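Local coordinates for zinc uptake regulation protein (Escherichia coli, PDB 4MTE), which uses zinc as a cofactor to bind operator DNA and repress the znuACB genes of zinc uptake, at residues D[68-71]-D[75-78]; D[88-91]-D[95-98]; D[116-121]-D[133-138]. All coordinates share one frame; numbering follows the deposited sequence.

The three contacts run from the DNA-binding half of the chain to its dimer interface. Contact 1 joins the end of helix 60-72 to strand 76-79 in the winged-helix part: partly buried, apolar inside, with K78 on its outer side reaching the DNA backbone. Contact 2 is buried, lies in the loop between strands 84-87 and 99-103, and is held by metal chemistry. Its C88 and H96 share one zinc ion with H77 of contact 1. Contact 3, also buried, sets helix 115-127 on strand 131-140, with sparse packing around an amide. T97 of contact 2 hydrogen-bonds E118 of contact 3, so the zinc-binding loop 88-98 is tied to helix 115-127.

Contact 1 (D[68-71]-D[75-78]). With ZN (zinc ion), chain N; nucleotides of chain F.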
# COMPACT_ATOMS: atom_id res chain seq x y z
N ASP D 68 -6.89 -11.82 -22.13
CA ASP D 68 -8.15 -12.57 -22.05
C ASP D 68 -8.36 -13.38 -23.32
O ASP D 68 -8.66 -14.58 -23.25
CB ASP D 68 -9.34 -11.62 -21.84
CG ASP D 68 -9.42 -11.09 -20.42
OD1 ASP D 68 -9.05 -11.82 -19.48
OD2 ASP D 68 -9.88 -9.94 -20.25
N PHE D 69 -8.19 -12.74 -24.47
CA PHE D 69 -8.30 -13.43 -25.75
C PHE D 69 -7.31 -14.60 -25.85
O PHE D 69 -7.71 -15.74 -26.12
CB PHE D 69 -8.06 -12.45 -26.90
CG PHE D 69 -8.00 -13.11 -28.25
CD1 PHE D 69 -9.17 -13.36 -28.96
CD2 PHE D 69 -6.79 -13.48 -28.81
CE1 PHE D 69 -9.12 -13.97 -30.20
CE2 PHE D 69 -6.74 -14.09 -30.05
CZ PHE D 69 -7.91 -14.33 -30.75
N LEU D 70 -6.04 -14.30 -25.62
CA LEU D 70 -4.98 -15.31 -25.71
C LEU D 70 -5.21 -16.45 -24.73
O LEU D 70 -4.90 -17.61 -25.02
CB LEU D 70 -3.62 -14.66 -25.45
CG LEU D 70 -3.21 -13.57 -26.44
CD1 LEU D 70 -1.99 -12.81 -25.92
CD2 LEU D 70 -2.94 -14.16 -27.82
N LEU D 71 -5.75 -16.13 -23.56
CA LEU D 71 -6.07 -17.14 -22.56
C LEU D 71 -7.21 -18.01 -23.04
O LEU D 71 -7.17 -19.23 -22.92
CB LEU D 71 -6.46 -16.48 -21.24
CG LEU D 71 -5.31 -15.96 -20.38
CD1 LEU D 71 -5.82 -14.96 -19.35
CD2 LEU D 71 -4.60 -17.13 -19.71
N PHE D 75 -3.39 -19.96 -25.87
CA PHE D 75 -2.00 -19.69 -26.22
C PHE D 75 -1.19 -19.30 -24.99
O PHE D 75 0.03 -19.44 -24.97
CB PHE D 75 -1.93 -18.56 -27.26
CG PHE D 75 -2.74 -18.83 -28.49
CD1 PHE D 75 -2.86 -20.12 -28.99
CD2 PHE D 75 -3.40 -17.81 -29.14
CE1 PHE D 75 -3.60 -20.37 -30.11
CE2 PHE D 75 -4.15 -18.06 -30.27
CZ PHE D 75 -4.25 -19.35 -30.76
N VAL D 76 -1.88 -18.81 -23.97
CA VAL D 76 -1.25 -18.31 -22.75
C VAL D 76 -1.84 -18.99 -21.52
O VAL D 76 -3.00 -19.40 -21.53
CB VAL D 76 -1.42 -16.78 -22.64
CG1 VAL D 76 -0.85 -16.25 -21.32
CG2 VAL D 76 -0.75 -16.08 -23.82
N HIS D 77 -1.02 -19.13 -20.49
CA HIS D 77 -1.48 -19.58 -19.18
C HIS D 77 -1.24 -18.48 -18.16
O HIS D 77 -0.25 -17.74 -18.25
CB HIS D 77 -0.74 -20.84 -18.73
CG HIS D 77 -0.98 -22.03 -19.60
ND1 HIS D 77 -2.22 -22.61 -19.73
CD2 HIS D 77 -0.14 -22.75 -20.37
CE1 HIS D 77 -2.14 -23.64 -20.55
NE2 HIS D 77 -0.89 -23.75 -20.96
N LYS D 78 -2.15 -18.38 -17.21
CA LYS D 78 -1.98 -17.51 -16.06
C LYS D 78 -1.31 -18.29 -14.95
O LYS D 78 -1.73 -19.40 -14.62
CB LYS D 78 -3.34 -17.00 -15.58
CG LYS D 78 -3.26 -16.04 -14.41
CD LYS D 78 -4.64 -15.64 -13.93
CE LYS D 78 -4.57 -14.60 -12.83
NZ LYS D 78 -4.03 -13.31 -13.33
ZN ZN N . 0.24 -25.05 -22.01
P DA F 21 -3.66 -9.59 -12.20
OP1 DA F 21 -4.08 -10.99 -11.93
OP2 DA F 21 -2.69 -9.29 -13.27
O5' DA F 21 -4.98 -8.75 -12.49
C5' DA F 21 -6.03 -8.83 -11.55
C4' DA F 21 -7.18 -7.92 -11.93
O4' DA F 21 -6.76 -6.54 -11.84
C3' DA F 21 -7.72 -8.08 -13.35
O3' DA F 21 -8.99 -8.72 -13.26
C2' DA F 21 -7.80 -6.66 -13.92
C1' DA F 21 -7.62 -5.80 -12.68
N9 DA F 21 -7.04 -4.48 -12.88
C8 DA F 21 -5.74 -4.16 -13.20
N7 DA F 21 -5.53 -2.87 -13.31
C5 DA F 21 -6.76 -2.30 -13.04
C6 DA F 21 -7.22 -0.97 -12.98
N6 DA F 21 -6.45 0.10 -13.21
N1 DA F 21 -8.51 -0.78 -12.68
C2 DA F 21 -9.30 -1.83 -12.45
N3 DA F 21 -8.99 -3.12 -12.47
C4 DA F 21 -7.70 -3.28 -12.77
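L70 and V76 form the dense side of this contact, where the end of helix 60-72 turns into the first strand of the wing. V76 aims its side chain at the helix: CG2 packs 3.6 Å from L70 CB, while CG1, anti to the backbone N (chi1 176°), is turned to the L71 methyl CD2. L70 also reaches the edge of the F75 ring, its CD2 lying near the ring plane and 3.9 Å from F75 CD2. The backbone is joined as well: L70 O takes two N-H groups. F75 N approaches at 2.9 Å from L70 O, nearly in line with the carbonyl, and V76 N adds a weak second bond. A bond from five residues on is consistent with a Schellman-type helix end.

Toward solvent the packing thins. L71 keeps one methyl on the strand, with CD2 3.3 Å from V76 O, and K78 starts beside L71 CD2, but its chain runs away from the helix. That chain is extended until a bend at chi4 (66°) puts K78 NZ 2.7 Å from OP1 of DA21 in chain F, a hydrogen bond to the DNA backbone. H77 points away from the helix and gives NE2 to zinc. L70 and F75 lie on L32 of helix 26-36, V76 on M35 of the same helix; F75 also meets A13 and C17 of helix 6-20, and the H77 backbone hydrogen-bonds V86 of strand 84-87.

Contact 2 (D[88-91]-D[95-98]); sequences CHLF and THTS. With ZN (zinc ion), chain N.
L90 and H96 face each other from 88-91 and 95-98, two irregular segments of one loop, their CA atoms 7.7 Å apart. The backbones draw somewhat closer at F91 and T95, with 6.4 Å between F91 CA and T95 CA, yet no hydrogen bond passes from one segment to the other. What spans the gap is side chain and metal. H96 has CG placed between its own backbone N and carbonyl carbon (chi1 56°), and its imidazole points across to 88-91. There L90 CB sits over one face, 4.1 Å from the centroid of the H96 ring and 13° off its normal, a CH-pi contact. C88 comes to the same ring obliquely, with SG 4.0 Å from the H96 centroid.

Both residues end on one zinc ion: C88 SG binds it at 2.2 Å and H96 NE2 at 2.0 Å. H77 and both carboxylate oxygens of E111 complete the site. Within its own segment C88 SG also accepts a weak bond from L90 N, which probably steadies the sulfur and draws off a little of the charge it carries as a ligand. The two segments are thus held to each other chiefly by coordination, with L90 laid over one imidazole face. The loop geometry therefore probably depends on the zinc, consistent with a repressor that uses the metal as its cofactor.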
# COMPACT_ATOMS: atom_id res chain seq x y z
N CYS D 88 2.14 -20.58 -23.66
CA CYS D 88 2.04 -22.03 -23.66
C CYS D 88 2.90 -22.60 -24.79
O CYS D 88 2.75 -22.20 -25.94
CB CYS D 88 0.59 -22.47 -23.84
SG CYS D 88 0.40 -24.24 -24.08
N HIS D 89 3.80 -23.51 -24.45
CA HIS D 89 4.68 -24.14 -25.44
C HIS D 89 4.15 -25.52 -25.81
O HIS D 89 4.91 -26.40 -26.22
CB HIS D 89 6.10 -24.25 -24.89
CG HIS D 89 6.71 -22.93 -24.53
ND1 HIS D 89 7.42 -22.17 -25.43
CD2 HIS D 89 6.72 -22.24 -23.37
CE1 HIS D 89 7.84 -21.07 -24.84
NE2 HIS D 89 7.43 -21.09 -23.59
N LEU D 90 2.84 -25.71 -25.66
CA LEU D 90 2.21 -27.02 -25.86
C LEU D 90 0.81 -26.93 -26.46
O LEU D 90 0.01 -27.84 -26.27
CB LEU D 90 2.11 -27.75 -24.51
CG LEU D 90 3.39 -28.02 -23.72
CD1 LEU D 90 3.02 -28.57 -22.35
CD2 LEU D 90 4.29 -28.99 -24.47
N PHE D 91 0.51 -25.84 -27.17
CA PHE D 91 -0.83 -25.68 -27.74
C PHE D 91 -0.92 -26.19 -29.18
O PHE D 91 -1.98 -26.12 -29.80
CB PHE D 91 -1.32 -24.22 -27.63
CG PHE D 91 -0.53 -23.24 -28.45
CD1 PHE D 91 -0.64 -23.21 -29.83
CD2 PHE D 91 0.30 -22.31 -27.84
CE1 PHE D 91 0.08 -22.30 -30.58
CE2 PHE D 91 1.01 -21.39 -28.59
CZ PHE D 91 0.90 -21.39 -29.96
N THR D 95 -5.75 -29.60 -26.52
CA THR D 95 -5.67 -28.98 -25.20
C THR D 95 -5.21 -29.95 -24.13
O THR D 95 -5.45 -31.16 -24.22
CB THR D 95 -7.02 -28.36 -24.79
OG1 THR D 95 -8.05 -29.35 -24.88
CG2 THR D 95 -7.37 -27.19 -25.70
N HIS D 96 -4.55 -29.42 -23.10
CA HIS D 96 -3.74 -30.23 -22.20
C HIS D 96 -3.89 -29.82 -20.74
O HIS D 96 -4.45 -28.77 -20.43
CB HIS D 96 -2.27 -30.07 -22.59
CG HIS D 96 -1.81 -28.65 -22.60
ND1 HIS D 96 -2.16 -27.76 -23.59
CD2 HIS D 96 -1.05 -27.96 -21.72
CE1 HIS D 96 -1.62 -26.58 -23.32
NE2 HIS D 96 -0.94 -26.67 -22.19
N THR D 97 -3.39 -30.68 -19.86
CA THR D 97 -3.15 -30.33 -18.47
C THR D 97 -1.66 -30.07 -18.35
O THR D 97 -0.87 -30.63 -19.12
CB THR D 97 -3.55 -31.46 -17.51
OG1 THR D 97 -3.33 -31.04 -16.15
CG2 THR D 97 -2.74 -32.73 -17.78
N SER D 98 -1.26 -29.24 -17.40
CA SER D 98 0.15 -28.90 -17.25
C SER D 98 0.51 -28.52 -15.82
O SER D 98 -0.33 -28.05 -15.05
CB SER D 98 0.51 -27.75 -18.18
OG SER D 98 -0.12 -26.55 -17.78
ZN ZN N . 0.24 -25.05 -22.01

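Contact 3 (D[116-121]-D[133-138]); sequences GVEDIM and RHNVIE
M121 and N135 meet where helix 115-127 lies against strand 131-140, in the alpha/beta dimerisation domain of the Fur fold. The axes of the helix and strand segments are 10.1 Å apart at closest approach, their directions 123° apart, a spacing that side chains must fill. N135 is the residue of the strand most enclosed by the helix; its side chain points at the helix.

M121 can be followed outward. CB points to the strand and lies against the amide end of N135. CG, beside the backbone N (chi1 -77°), packs on the same group, with M121 CG 4.0 Å from N135 CG. From there the chain bends at chi2 (-81°) and again at chi3, turning SD and CE off this partner, and the side chain also packs on A99 of the second subunit.

E118 approaches N135 obliquely from about one helical turn before M121, the carboxylate and amide planes 67° apart. E118 OE1 hydrogen-bonds T97 OG1, which probably helps to keep the carboxylate near the amide. Cutting N135 back to an alanine would probably open a gap beside the M121 methylenes and take a polar neighbour from the E118 carboxylate.

H134, N135, V136 and E138 pair antiparallel with a strand of the second subunit, extending the sheet through the dimer, while the I137 backbone bonds M100 within the chain. On the helix side, V117 and I137 meet tip to tip, V117 CG1 4.0 Å from I137 CG1.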
# COMPACT_ATOMS: atom_id res chain seq x y z
N GLY D 116 -0.41 -38.12 -15.13
CA GLY D 116 -0.37 -38.81 -13.86
C GLY D 116 -0.92 -37.97 -12.72
O GLY D 116 -1.36 -38.50 -11.70
N VAL D 117 -0.91 -36.66 -12.90
CA VAL D 117 -1.45 -35.73 -11.91
C VAL D 117 -2.95 -35.60 -12.10
O VAL D 117 -3.72 -35.72 -11.15
CB VAL D 117 -0.78 -34.34 -12.03
CG1 VAL D 117 -1.44 -33.33 -11.08
CG2 VAL D 117 0.71 -34.45 -11.76
N GLU D 118 -3.35 -35.33 -13.34
CA GLU D 118 -4.75 -35.22 -13.71
C GLU D 118 -5.53 -36.44 -13.22
O GLU D 118 -6.61 -36.31 -12.63
CB GLU D 118 -4.87 -35.11 -15.24
CG GLU D 118 -6.28 -34.82 -15.75
CD GLU D 118 -6.60 -33.34 -15.81
OE1 GLU D 118 -5.82 -32.53 -15.26
OE2 GLU D 118 -7.64 -32.98 -16.41
N ASP D 119 -4.96 -37.62 -13.45
CA ASP D 119 -5.59 -38.87 -13.04
C ASP D 119 -5.78 -38.95 -11.53
O ASP D 119 -6.87 -39.26 -11.05
CB ASP D 119 -4.76 -40.06 -13.52
CG ASP D 119 -4.82 -40.26 -15.02
OD1 ASP D 119 -5.17 -39.30 -15.74
OD2 ASP D 119 -4.51 -41.38 -15.49
N ILE D 120 -4.72 -38.66 -10.78
CA ILE D 120 -4.77 -38.70 -9.32
C ILE D 120 -5.78 -37.69 -8.80
O ILE D 120 -6.53 -37.97 -7.87
CB ILE D 120 -3.40 -38.41 -8.69
CG1 ILE D 120 -2.41 -39.52 -9.04
CG2 ILE D 120 -3.50 -38.29 -7.17
CD1 ILE D 120 -0.96 -39.17 -8.75
N MET D 121 -5.78 -36.50 -9.40
CA MET D 121 -6.70 -35.44 -9.01
C MET D 121 -8.14 -35.87 -9.26
O MET D 121 -9.02 -35.65 -8.42
CB MET D 121 -6.38 -34.16 -9.77
CG MET D 121 -5.16 -33.42 -9.25
SD MET D 121 -5.52 -32.41 -7.79
CE MET D 121 -4.81 -33.41 -6.49
N ARG D 133 -13.00 -29.72 -12.83
CA ARG D 133 -13.11 -29.06 -14.13
C ARG D 133 -11.74 -28.62 -14.62
O ARG D 133 -11.41 -28.77 -15.80
CB ARG D 133 -14.03 -27.83 -14.02
CG ARG D 133 -14.17 -27.04 -15.31
CD ARG D 133 -14.92 -25.74 -15.09
NE ARG D 133 -14.83 -24.86 -16.25
CZ ARG D 133 -15.63 -24.91 -17.30
NH1 ARG D 133 -16.61 -25.81 -17.36
NH2 ARG D 133 -15.46 -24.07 -18.31
N HIS D 134 -10.95 -28.07 -13.71
CA HIS D 134 -9.65 -27.51 -14.05
C HIS D 134 -8.67 -27.66 -12.89
O HIS D 134 -9.06 -27.60 -11.72
CB HIS D 134 -9.79 -26.04 -14.44
CG HIS D 134 -8.50 -25.39 -14.80
ND1 HIS D 134 -7.56 -26.00 -15.61
CD2 HIS D 134 -7.99 -24.18 -14.49
CE1 HIS D 134 -6.53 -25.20 -15.76
NE2 HIS D 134 -6.76 -24.08 -15.09
N ASN D 135 -7.40 -27.84 -13.23
CA ASN D 135 -6.34 -28.00 -12.25
C ASN D 135 -5.33 -26.87 -12.31
O ASN D 135 -5.01 -26.36 -13.38
CB ASN D 135 -5.61 -29.32 -12.48
CG ASN D 135 -6.28 -30.49 -11.79
OD1 ASN D 135 -7.31 -30.34 -11.13
ND2 ASN D 135 -5.70 -31.68 -11.94
N VAL D 136 -4.83 -26.49 -11.14
CA VAL D 136 -3.74 -25.53 -11.03
C VAL D 136 -2.58 -26.22 -10.32
O VAL D 136 -2.64 -26.45 -9.11
CB VAL D 136 -4.16 -24.27 -10.25
CG1 VAL D 136 -2.99 -23.29 -10.16
CG2 VAL D 136 -5.37 -23.62 -10.92
N ILE D 137 -1.55 -26.55 -11.07
CA ILE D 137 -0.35 -27.15 -10.51
C ILE D 137 0.83 -26.23 -10.77
O ILE D 137 1.23 -26.02 -11.91
CB ILE D 137 -0.05 -28.54 -11.09
CG1 ILE D 137 -1.34 -29.34 -11.26
CG2 ILE D 137 0.95 -29.28 -10.21
CD1 ILE D 137 -1.93 -29.26 -12.65
N GLU D 138 1.37 -25.66 -9.69
CA GLU D 138 2.48 -24.73 -9.79
C GLU D 138 3.50 -25.06 -8.71
O GLU D 138 3.19 -25.10 -7.53
CB GLU D 138 1.98 -23.29 -9.64
CG GLU D 138 1.00 -22.89 -10.73
CD GLU D 138 0.45 -21.49 -10.54
OE1 GLU D 138 0.93 -20.77 -9.64
OE2 GLU D 138 -0.46 -21.10 -11.31